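Side-chain contacts in putative NAD(P)H nitroreductase MhqN (Bacillus subtilis, PDB 3BEM), which is a putative FMN-dependent, homodimeric nitroreductase that may contribute to the degradation of aromatic compounds: residues Tyr207-Pro210 with Val211-Val215; Ile169-Ala173 with Glu174-Arg178; Leu180-Asp183 with Asp184-Val188. The protein carries 3 engineered substitutions. One frame throughout, in Å; residues are numbered along the deposited sequence.

Contact 1: residues Tyr207-Pro210 with Val211-Val215; sequences YRKP and VNEFV. With FMN (flavin mononucleotide), chain G.
The phosphate end of the FMN pocket opens onto the C-terminal arm of the chain, where P210 and E213 meet round a tight turn. The carbonyl of P210 accepts the amide of E213, with P210 O and E213 N 2.9 Å apart, and V211 and N212 between them keep helical backbone angles. E213 has its CG beside the backbone N (chi1 -68°) and its chain extended beyond it, which carries the carboxylate back over the proline ring to a distance of 3.6 Å between E213 CD and P210 CD. The carboxylate oxygen OE1 of E213 then takes a hydrogen from a water 2.7 Å away, and the same water is 2.6 Å from Y207 OH, closing a bridge across the arm. The F214 ring has K209 O at its edge, near the ring plane, with F214 CE2 3.8 Å from K209 O. R208 takes no part in the turn; its chain, bent at chi2, presents the guanidinium edge-on to one phosphate oxygen of FMN: R208 NH2 lies 2.8 Å from FMN O1P, and R208 NH1 adds a weak bond at 3.1 Å. The carbonyls of A48 and A50 of the second subunit also accept from R208. Shortening R208 to an alanine is likely to leave FMN O1P without the NH1 and NH2 donors and the A48 and A50 carbonyls of the second subunit without their mate. V215 joins a parallel ladder with a strand of the second subunit. A C-terminal arm crossing to the partner, with FMN at the dimer interface, is characteristic of the nitroreductase family.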
loop_
_atom_site.group_PDB
_atom_site.type_symbol
_atom_site.label_atom_id
_atom_site.label_comp_id
_atom_site.label_asym_id
_atom_site.label_seq_id
_atom_site.Cartn_x
_atom_site.Cartn_y
_atom_site.Cartn_z
ATOM N N TYR B 207 18.263 8.364 4.172
ATOM C CA TYR B 207 18.960 7.635 3.129
ATOM C C TYR B 207 18.071 6.637 2.409
ATOM O O TYR B 207 17.419 5.844 3.057
ATOM C CB TYR B 207 20.118 6.845 3.732
ATOM C CG TYR B 207 20.788 5.973 2.744
ATOM C CD1 TYR B 207 21.626 6.519 1.783
ATOM C CD2 TYR B 207 20.593 4.593 2.734
ATOM C CE1 TYR B 207 22.220 5.722 0.839
ATOM C CE2 TYR B 207 21.181 3.786 1.760
ATOM C CZ TYR B 207 22.001 4.384 0.828
ATOM O OH TYR B 207 22.614 3.616 -0.127
ATOM N N ARG B 208 18.115 6.658 1.072
ATOM C CA ARG B 208 17.470 5.648 0.221
ATOM C C ARG B 208 18.413 4.765 -0.563
ATOM O O ARG B 208 19.335 5.242 -1.233
ATOM C CB ARG B 208 16.479 6.337 -0.752
ATOM C CG ARG B 208 15.328 7.072 -0.061
ATOM C CD ARG B 208 14.550 6.152 0.835
ATOM N NE ARG B 208 13.129 6.509 0.959
ATOM C CZ ARG B 208 12.623 7.389 1.818
ATOM N NH1 ARG B 208 13.400 8.039 2.666
ATOM N NH2 ARG B 208 11.277 7.580 1.801
ATOM N N LYS B 209 18.155 3.460 -0.503
ATOM C CA LYS B 209 18.836 2.508 -1.342
ATOM C C LYS B 209 18.590 2.910 -2.801
ATOM O O LYS B 209 17.466 3.194 -3.176
ATOM C CB LYS B 209 18.287 1.076 -1.110
ATOM C CG LYS B 209 18.482 0.453 0.302
ATOM C CD LYS B 209 17.455 -0.750 0.545
ATOM C CE LYS B 209 17.531 -1.341 1.984
ATOM N NZ LYS B 209 16.561 -2.462 2.414
ATOM N N PRO B 210 19.632 2.873 -3.644
ATOM C CA PRO B 210 19.462 3.017 -5.092
ATOM C C PRO B 210 18.593 1.948 -5.676
ATOM O O PRO B 210 18.525 0.829 -5.148
ATOM C CB PRO B 210 20.890 2.815 -5.640
ATOM C CG PRO B 210 21.744 3.152 -4.553
ATOM C CD PRO B 210 21.045 2.644 -3.316
ATOM N N VAL B 211 18.000 2.246 -6.824
ATOM C CA VAL B 211 17.132 1.322 -7.511
ATOM C C VAL B 211 17.822 -0.014 -7.776
ATOM O O VAL B 211 17.181 -1.087 -7.644
ATOM C CB VAL B 211 16.577 1.928 -8.800
ATOM C CG1 VAL B 211 15.930 0.853 -9.683
ATOM C CG2 VAL B 211 15.598 3.119 -8.501
ATOM N N ASN B 212 19.112 0.024 -8.145
ATOM C CA ASN B 212 19.811 -1.193 -8.446
ATOM C C ASN B 212 20.120 -2.077 -7.234
ATOM O O ASN B 212 20.559 -3.215 -7.399
ATOM C CB ASN B 212 21.042 -0.940 -9.315
ATOM C CG ASN B 212 22.148 -0.231 -8.623
ATOM O OD1 ASN B 212 22.175 -0.044 -7.418
ATOM N ND2 ASN B 212 23.131 0.183 -9.428
ATOM N N GLU B 213 19.823 -1.593 -6.036
ATOM C CA GLU B 213 19.862 -2.426 -4.830
ATOM C C GLU B 213 18.509 -3.003 -4.391
ATOM O O GLU B 213 18.460 -3.800 -3.450
ATOM C CB GLU B 213 20.433 -1.629 -3.696
ATOM C CG GLU B 213 21.899 -1.346 -3.961
ATOM C CD GLU B 213 22.540 -0.607 -2.823
ATOM O OE1 GLU B 213 21.969 -0.616 -1.696
ATOM O OE2 GLU B 213 23.605 -0.026 -3.091
ATOM N N PHE B 214 17.414 -2.572 -5.003
ATOM C CA PHE B 214 16.132 -3.199 -4.703
ATOM C C PHE B 214 15.315 -3.734 -5.860
ATOM O O PHE B 214 14.247 -4.300 -5.623
ATOM C CB PHE B 214 15.311 -2.321 -3.782
ATOM C CG PHE B 214 14.687 -1.094 -4.422
ATOM C CD1 PHE B 214 13.430 -1.155 -5.000
ATOM C CD2 PHE B 214 15.310 0.140 -4.367
ATOM C CE1 PHE B 214 12.844 -0.004 -5.566
ATOM C CE2 PHE B 214 14.685 1.297 -4.903
ATOM C CZ PHE B 214 13.482 1.201 -5.498
ATOM N N VAL B 215 15.813 -3.590 -7.090
ATOM C CA VAL B 215 15.160 -4.148 -8.246
ATOM C C VAL B 215 16.124 -5.074 -8.968
ATOM O O VAL B 215 17.282 -4.713 -9.200
ATOM C CB VAL B 215 14.771 -3.055 -9.207
ATOM C CG1 VAL B 215 14.139 -3.688 -10.432
ATOM C CG2 VAL B 215 13.822 -2.024 -8.522
HETATM N N1 FMN G . 7.053 7.367 11.980
HETATM C C2 FMN G . 6.906 7.650 13.315
HETATM O O2 FMN G . 7.328 8.744 13.707
HETATM N N3 FMN G . 6.301 6.762 14.167
HETATM C C4 FMN G . 5.865 5.517 13.741
HETATM O O4 FMN G . 5.212 4.820 14.545
HETATM C C4A FMN G . 6.011 5.230 12.385
HETATM N N5 FMN G . 5.605 3.986 11.894
HETATM C C5A FMN G . 5.665 3.782 10.529
HETATM C C6 FMN G . 5.136 2.580 10.026
HETATM C C7 FMN G . 5.158 2.347 8.647
HETATM C C7M FMN G . 4.305 1.196 8.123
HETATM C C8 FMN G . 5.711 3.268 7.769
HETATM C C8M FMN G . 5.367 3.196 6.284
HETATM C C9 FMN G . 6.288 4.438 8.263
HETATM C C9A FMN G . 6.233 4.711 9.630
HETATM N N10 FMN G . 6.764 5.911 10.149
HETATM C C10 FMN G . 6.597 6.158 11.505
HETATM C "C1'" FMN G . 7.496 6.837 9.242
HETATM C "C2'" FMN G . 8.858 6.346 8.743
HETATM O "O2'" FMN G . 9.816 6.562 9.768
HETATM C "C3'" FMN G . 9.208 7.146 7.498
HETATM O "O3'" FMN G . 8.221 6.820 6.482
HETATM C "C4'" FMN G . 10.644 6.956 7.005
HETATM O "O4'" FMN G . 11.567 7.411 8.011
HETATM C "C5'" FMN G . 10.853 7.749 5.685
HETATM O "O5'" FMN G . 10.580 9.163 5.832
HETATM P P FMN G . 9.953 9.914 4.560
HETATM O O1P FMN G . 10.935 9.780 3.440
HETATM O O2P FMN G . 8.699 9.136 4.388
HETATM O O3P FMN G . 9.746 11.349 4.976
HETATM O O HOH W 1 22.872 1.074 0.232
#

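Contact 2: residues Ile169-Ala173 with Glu174-Arg178; sequences IGFDA and EAVKR. With FMN (flavin mononucleotide), chain G.
A173 O accepts from K177 N at 2.8 Å, the shortest of the bonds that start helix 173-180. One residue earlier, the carbonyl of D172 takes the amide of V176, with 3.0 Å between D172 O and V176 N. D172 also serves as the N-cap through its side chain. With its CG anti to the backbone N (chi1 179°), the carboxylate folds over the first turn and D172 OD1 accepts from A175 N at 3.1 Å. The bond is nearly straight at 166°, yet the donor comes from above the carboxylate plane. The methyl of A175 lies over that same face, its CB 3.6 Å from D172 CG. A negative charge at this helix start would probably be favoured by the helix dipole. F171 and V176 cross at about a right angle, F171 CD1 meeting V176 CG2 at 3.8 Å, and both side chains also lean on M191 of strand 186-195. Upstream of the cap, the chain binds the flavin with its backbone. I169 N donates to FMN N5 at 2.9 Å, while G170 N donates to FMN O4 at 3.0 Å; the amide of I169 adds a weak bond to that same O4. I169 also lays its CG2 branch near C6 of the ring system. G170, at the centre of an inverse gamma turn, has no beta carbon to press on O4. A main-chain amide held at flavin N5 is a feature of the nitroreductase FMN site, and here the loop that supplies it runs straight into an N-capped helix.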
loop_
_atom_site.group_PDB
_atom_site.type_symbol
_atom_site.label_atom_id
_atom_site.label_comp_id
_atom_site.label_asym_id
_atom_site.label_seq_id
_atom_site.Cartn_x
_atom_site.Cartn_y
_atom_site.Cartn_z
ATOM N N ILE B 169 3.251 2.623 12.900
ATOM C CA ILE B 169 3.034 1.271 13.405
ATOM C C ILE B 169 3.434 1.173 14.870
ATOM O O ILE B 169 3.228 0.141 15.514
ATOM C CB ILE B 169 3.799 0.233 12.562
ATOM C CG1 ILE B 169 3.251 -1.186 12.768
ATOM C CG2 ILE B 169 5.328 0.305 12.840
ATOM C CD1 ILE B 169 1.844 -1.371 12.413
ATOM N N GLY B 170 3.989 2.252 15.411
ATOM C CA GLY B 170 4.364 2.342 16.801
ATOM C C GLY B 170 3.225 2.532 17.774
ATOM O O GLY B 170 3.105 3.552 18.373
ATOM N N PHE B 171 2.353 1.543 17.865
ATOM C CA PHE B 171 1.173 1.558 18.743
ATOM C C PHE B 171 0.812 0.167 19.192
ATOM O O PHE B 171 1.170 -0.817 18.537
ATOM C CB PHE B 171 -0.024 2.251 18.071
ATOM C CG PHE B 171 -0.563 1.535 16.881
ATOM C CD1 PHE B 171 -1.492 0.522 17.022
ATOM C CD2 PHE B 171 -0.139 1.886 15.593
ATOM C CE1 PHE B 171 -1.987 -0.152 15.903
ATOM C CE2 PHE B 171 -0.628 1.205 14.468
ATOM C CZ PHE B 171 -1.552 0.178 14.629
ATOM N N ASP B 172 0.077 0.108 20.311
ATOM C CA ASP B 172 -0.442 -1.141 20.865
ATOM C C ASP B 172 -1.838 -1.358 20.267
ATOM O O ASP B 172 -2.795 -0.682 20.631
ATOM C CB ASP B 172 -0.491 -0.993 22.396
ATOM C CG ASP B 172 -1.046 -2.211 23.120
ATOM O OD1 ASP B 172 -1.797 -3.035 22.556
ATOM O OD2 ASP B 172 -0.743 -2.304 24.322
ATOM N N ALA B 173 -1.949 -2.291 19.322
ATOM C CA ALA B 173 -3.186 -2.524 18.561
ATOM C C ALA B 173 -4.349 -2.888 19.463
ATOM O O ALA B 173 -5.450 -2.370 19.303
ATOM C CB ALA B 173 -2.998 -3.602 17.526
ATOM N N GLU B 174 -4.087 -3.773 20.409
ATOM C CA GLU B 174 -5.087 -4.173 21.400
ATOM C C GLU B 174 -5.634 -2.999 22.203
ATOM O O GLU B 174 -6.834 -2.892 22.403
ATOM C CB GLU B 174 -4.456 -5.128 22.410
ATOM C CG GLU B 174 -4.294 -6.548 21.962
ATOM C CD GLU B 174 -4.221 -7.475 23.179
ATOM O OE1 GLU B 174 -5.244 -7.557 23.902
ATOM O OE2 GLU B 174 -3.153 -8.082 23.428
ATOM N N ALA B 175 -4.741 -2.141 22.669
ATOM C CA ALA B 175 -5.141 -0.957 23.402
ATOM C C ALA B 175 -6.006 -0.028 22.554
ATOM O O ALA B 175 -7.026 0.536 23.027
ATOM C CB ALA B 175 -3.905 -0.234 23.910
ATOM N N VAL B 176 -5.575 0.179 21.305
ATOM C CA VAL B 176 -6.324 1.007 20.380
ATOM C C VAL B 176 -7.699 0.421 20.180
ATOM O O VAL B 176 -8.697 1.142 20.157
ATOM C CB VAL B 176 -5.581 1.155 19.018
ATOM C CG1 VAL B 176 -6.491 1.796 17.956
ATOM C CG2 VAL B 176 -4.272 1.972 19.226
ATOM N N LYS B 177 -7.781 -0.903 20.018
ATOM C CA LYS B 177 -9.102 -1.506 19.809
ATOM C C LYS B 177 -9.988 -1.294 21.046
ATOM O O LYS B 177 -11.209 -1.023 20.914
ATOM C CB LYS B 177 -9.022 -2.986 19.440
ATOM C CG LYS B 177 -8.421 -3.254 18.066
ATOM C CD LYS B 177 -9.194 -4.244 17.210
ATOM C CE LYS B 177 -8.688 -5.655 17.305
ATOM N NZ LYS B 177 -9.403 -6.535 16.303
ATOM N N ARG B 178 -9.421 -1.424 22.245
ATOM C CA ARG B 178 -10.233 -1.210 23.453
ATOM C C ARG B 178 -10.683 0.244 23.566
ATOM O O ARG B 178 -11.800 0.533 23.950
ATOM C CB ARG B 178 -9.475 -1.519 24.723
ATOM C CG ARG B 178 -9.237 -2.944 24.985
ATOM C CD ARG B 178 -8.824 -3.135 26.434
ATOM N NE ARG B 178 -7.572 -2.463 26.735
ATOM C CZ ARG B 178 -6.367 -2.922 26.401
ATOM N NH1 ARG B 178 -6.220 -4.090 25.788
ATOM N NH2 ARG B 178 -5.286 -2.222 26.723
HETATM N N1 FMN G . 7.053 7.367 11.980
HETATM C C2 FMN G . 6.906 7.650 13.315
HETATM O O2 FMN G . 7.328 8.744 13.707
HETATM N N3 FMN G . 6.301 6.762 14.167
HETATM C C4 FMN G . 5.865 5.517 13.741
HETATM O O4 FMN G . 5.212 4.820 14.545
HETATM C C4A FMN G . 6.011 5.230 12.385
HETATM N N5 FMN G . 5.605 3.986 11.894
HETATM C C5A FMN G . 5.665 3.782 10.529
HETATM C C6 FMN G . 5.136 2.580 10.026
HETATM C C7 FMN G . 5.158 2.347 8.647
HETATM C C7M FMN G . 4.305 1.196 8.123
HETATM C C8 FMN G . 5.711 3.268 7.769
HETATM C C8M FMN G . 5.367 3.196 6.284
HETATM C C9 FMN G . 6.288 4.438 8.263
HETATM C C9A FMN G . 6.233 4.711 9.630
HETATM N N10 FMN G . 6.764 5.911 10.149
HETATM C C10 FMN G . 6.597 6.158 11.505
HETATM C "C1'" FMN G . 7.496 6.837 9.242
HETATM C "C2'" FMN G . 8.858 6.346 8.743
HETATM O "O2'" FMN G . 9.816 6.562 9.768
HETATM C "C3'" FMN G . 9.208 7.146 7.498
HETATM O "O3'" FMN G . 8.221 6.820 6.482
HETATM C "C4'" FMN G . 10.644 6.956 7.005
HETATM O "O4'" FMN G . 11.567 7.411 8.011
HETATM C "C5'" FMN G . 10.853 7.749 5.685
HETATM O "O5'" FMN G . 10.580 9.163 5.832
HETATM P P FMN G . 9.953 9.914 4.560
HETATM O O1P FMN G . 10.935 9.780 3.440
HETATM O O2P FMN G . 8.699 9.136 4.388
HETATM O O3P FMN G . 9.746 11.349 4.976
#

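Contact 3: residues Leu180-Asp183 with Asp184-Val188; sequences LNID and DQFEV
I182 sets its CG2 branch anti to the backbone N, which places I182 CG2 against F186 CB at 3.8 Å, and F186 keeps its CG beside its own N (chi1 -64°), which turns the ring alongside D183, with F186 CD2 3.9 Å from D183 CB. The side chains of I182 and F186 cross at about a right angle. Between them the backbone makes a type I beta turn from D183 to F186, closed by a bond of 3.2 Å from F186 N to D183 O. The carbonyl oxygen of D183 sits at the edge of the F186 ring, near its plane. Over one face of the ring comes Q185 CG, offset toward the rim, while Q185 NE2 continues to D95 OD1. Farther along, I182 CD1 makes a looser apolar approach to V188 CG2 at 4.4 Å. K177 NZ, from helix 173-180, donates to F186 O and weakly to D183 O. The contact therefore divides chemically: the aliphatic branches of I182 and V188 gather on L93 of strand 88-95, the acidic D183 and D184 are exposed, and a lysine ammonium probably helps to hold the turn by drawing on its carbonyls.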
loop_
_atom_site.group_PDB
_atom_site.type_symbol
_atom_site.label_atom_id
_atom_site.label_comp_id
_atom_site.label_asym_id
_atom_site.label_seq_id
_atom_site.Cartn_x
_atom_site.Cartn_y
_atom_site.Cartn_z
ATOM N N LEU B 180 -11.103 2.506 21.200
ATOM C CA LEU B 180 -11.994 2.933 20.113
ATOM C C LEU B 180 -13.137 1.975 19.846
ATOM O O LEU B 180 -13.891 2.203 18.915
ATOM C CB LEU B 180 -11.197 3.144 18.821
ATOM C CG LEU B 180 -10.098 4.211 18.936
ATOM C CD1 LEU B 180 -9.364 4.341 17.583
ATOM C CD2 LEU B 180 -10.601 5.574 19.456
ATOM N N ASN B 181 -13.258 0.902 20.619
ATOM C CA ASN B 181 -14.307 -0.075 20.423
ATOM C C ASN B 181 -14.345 -0.687 19.022
ATOM O O ASN B 181 -15.383 -0.701 18.355
ATOM C CB ASN B 181 -15.658 0.565 20.775
ATOM C CG ASN B 181 -16.780 -0.442 20.837
ATOM O OD1 ASN B 181 -16.554 -1.615 21.168
ATOM N ND2 ASN B 181 -18.006 0.004 20.517
ATOM N N ILE B 182 -13.222 -1.241 18.595
ATOM C CA ILE B 182 -13.124 -1.812 17.275
ATOM C C ILE B 182 -13.375 -3.310 17.348
ATOM O O ILE B 182 -12.771 -3.990 18.158
ATOM C CB ILE B 182 -11.724 -1.494 16.644
ATOM C CG1 ILE B 182 -11.606 0.034 16.354
ATOM C CG2 ILE B 182 -11.491 -2.324 15.366
ATOM C CD1 ILE B 182 -10.198 0.507 16.184
ATOM N N ASP B 183 -14.268 -3.836 16.486
ATOM C CA ASP B 183 -14.637 -5.262 16.509
ATOM C C ASP B 183 -13.458 -6.174 16.181
ATOM O O ASP B 183 -12.516 -5.753 15.484
ATOM C CB ASP B 183 -15.743 -5.535 15.474
ATOM C CG ASP B 183 -17.131 -5.152 15.952
ATOM O OD1 ASP B 183 -17.566 -5.628 17.037
ATOM O OD2 ASP B 183 -17.814 -4.411 15.197
ATOM N N ASP B 184 -13.541 -7.439 16.616
ATOM C CA ASP B 184 -12.469 -8.419 16.438
ATOM C C ASP B 184 -12.130 -8.734 14.998
ATOM O O ASP B 184 -10.985 -9.112 14.707
ATOM C CB ASP B 184 -12.774 -9.763 17.130
ATOM C CG ASP B 184 -11.708 -10.867 16.803
ATOM O OD1 ASP B 184 -10.520 -10.733 17.217
ATOM O OD2 ASP B 184 -12.058 -11.874 16.117
ATOM N N GLN B 185 -13.104 -8.604 14.110
ATOM C CA GLN B 185 -12.871 -8.985 12.734
ATOM C C GLN B 185 -11.937 -8.013 11.997
ATOM O O GLN B 185 -11.506 -8.325 10.931
ATOM C CB GLN B 185 -14.167 -9.108 11.945
ATOM C CG GLN B 185 -14.828 -7.826 11.635
ATOM C CD GLN B 185 -16.207 -8.048 11.082
ATOM O OE1 GLN B 185 -17.172 -8.086 11.841
ATOM N NE2 GLN B 185 -16.315 -8.211 9.757
ATOM N N PHE B 186 -11.666 -6.856 12.576
ATOM C CA PHE B 186 -10.803 -5.862 11.963
ATOM C C PHE B 186 -9.411 -5.932 12.514
ATOM O O PHE B 186 -9.233 -5.920 13.728
ATOM C CB PHE B 186 -11.371 -4.470 12.174
ATOM C CG PHE B 186 -12.688 -4.273 11.513
ATOM C CD1 PHE B 186 -12.772 -4.059 10.158
ATOM C CD2 PHE B 186 -13.841 -4.325 12.259
ATOM C CE1 PHE B 186 -14.022 -3.925 9.535
ATOM C CE2 PHE B 186 -15.082 -4.180 11.669
ATOM C CZ PHE B 186 -15.180 -3.979 10.315
ATOM N N GLU B 187 -8.442 -6.039 11.618
ATOM C CA GLU B 187 -7.061 -5.808 11.940
ATOM C C GLU B 187 -6.758 -4.316 11.952
ATOM O O GLU B 187 -7.175 -3.621 11.027
ATOM C CB GLU B 187 -6.218 -6.545 10.915
ATOM C CG GLU B 187 -4.746 -6.454 11.090
ATOM C CD GLU B 187 -4.190 -7.362 12.145
ATOM O OE1 GLU B 187 -4.874 -8.349 12.551
ATOM O OE2 GLU B 187 -3.055 -7.024 12.603
ATOM N N VAL B 188 -6.065 -3.816 12.986
ATOM C CA VAL B 188 -5.598 -2.444 12.993
ATOM C C VAL B 188 -4.259 -2.412 12.222
ATOM O O VAL B 188 -3.199 -2.768 12.746
ATOM C CB VAL B 188 -5.449 -1.829 14.388
ATOM C CG1 VAL B 188 -5.121 -0.340 14.266
ATOM C CG2 VAL B 188 -6.708 -1.995 15.225
#

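In the fold
Along the chain the order is contact 2, contact 3, contact 1. Contacts 2 and 3 are neighbours, their centres about 10 Å apart, and form the start of helix 173-180 and the turn that leads from it into strand 186-195 of the chain's antiparallel sheet; K177 bridges them. Contact 1 lies far off, with its centre about 32 Å from that of contact 2 and about 36 Å from that of contact 3, on the opposite side of the chain's centre from contact 3. FMN nevertheless links contacts 1 and 2: the phosphate meets the arm and the flavin ring the 169-170 loop. Both also touch the second subunit, consistent with cofactor binding that depends on the dimer.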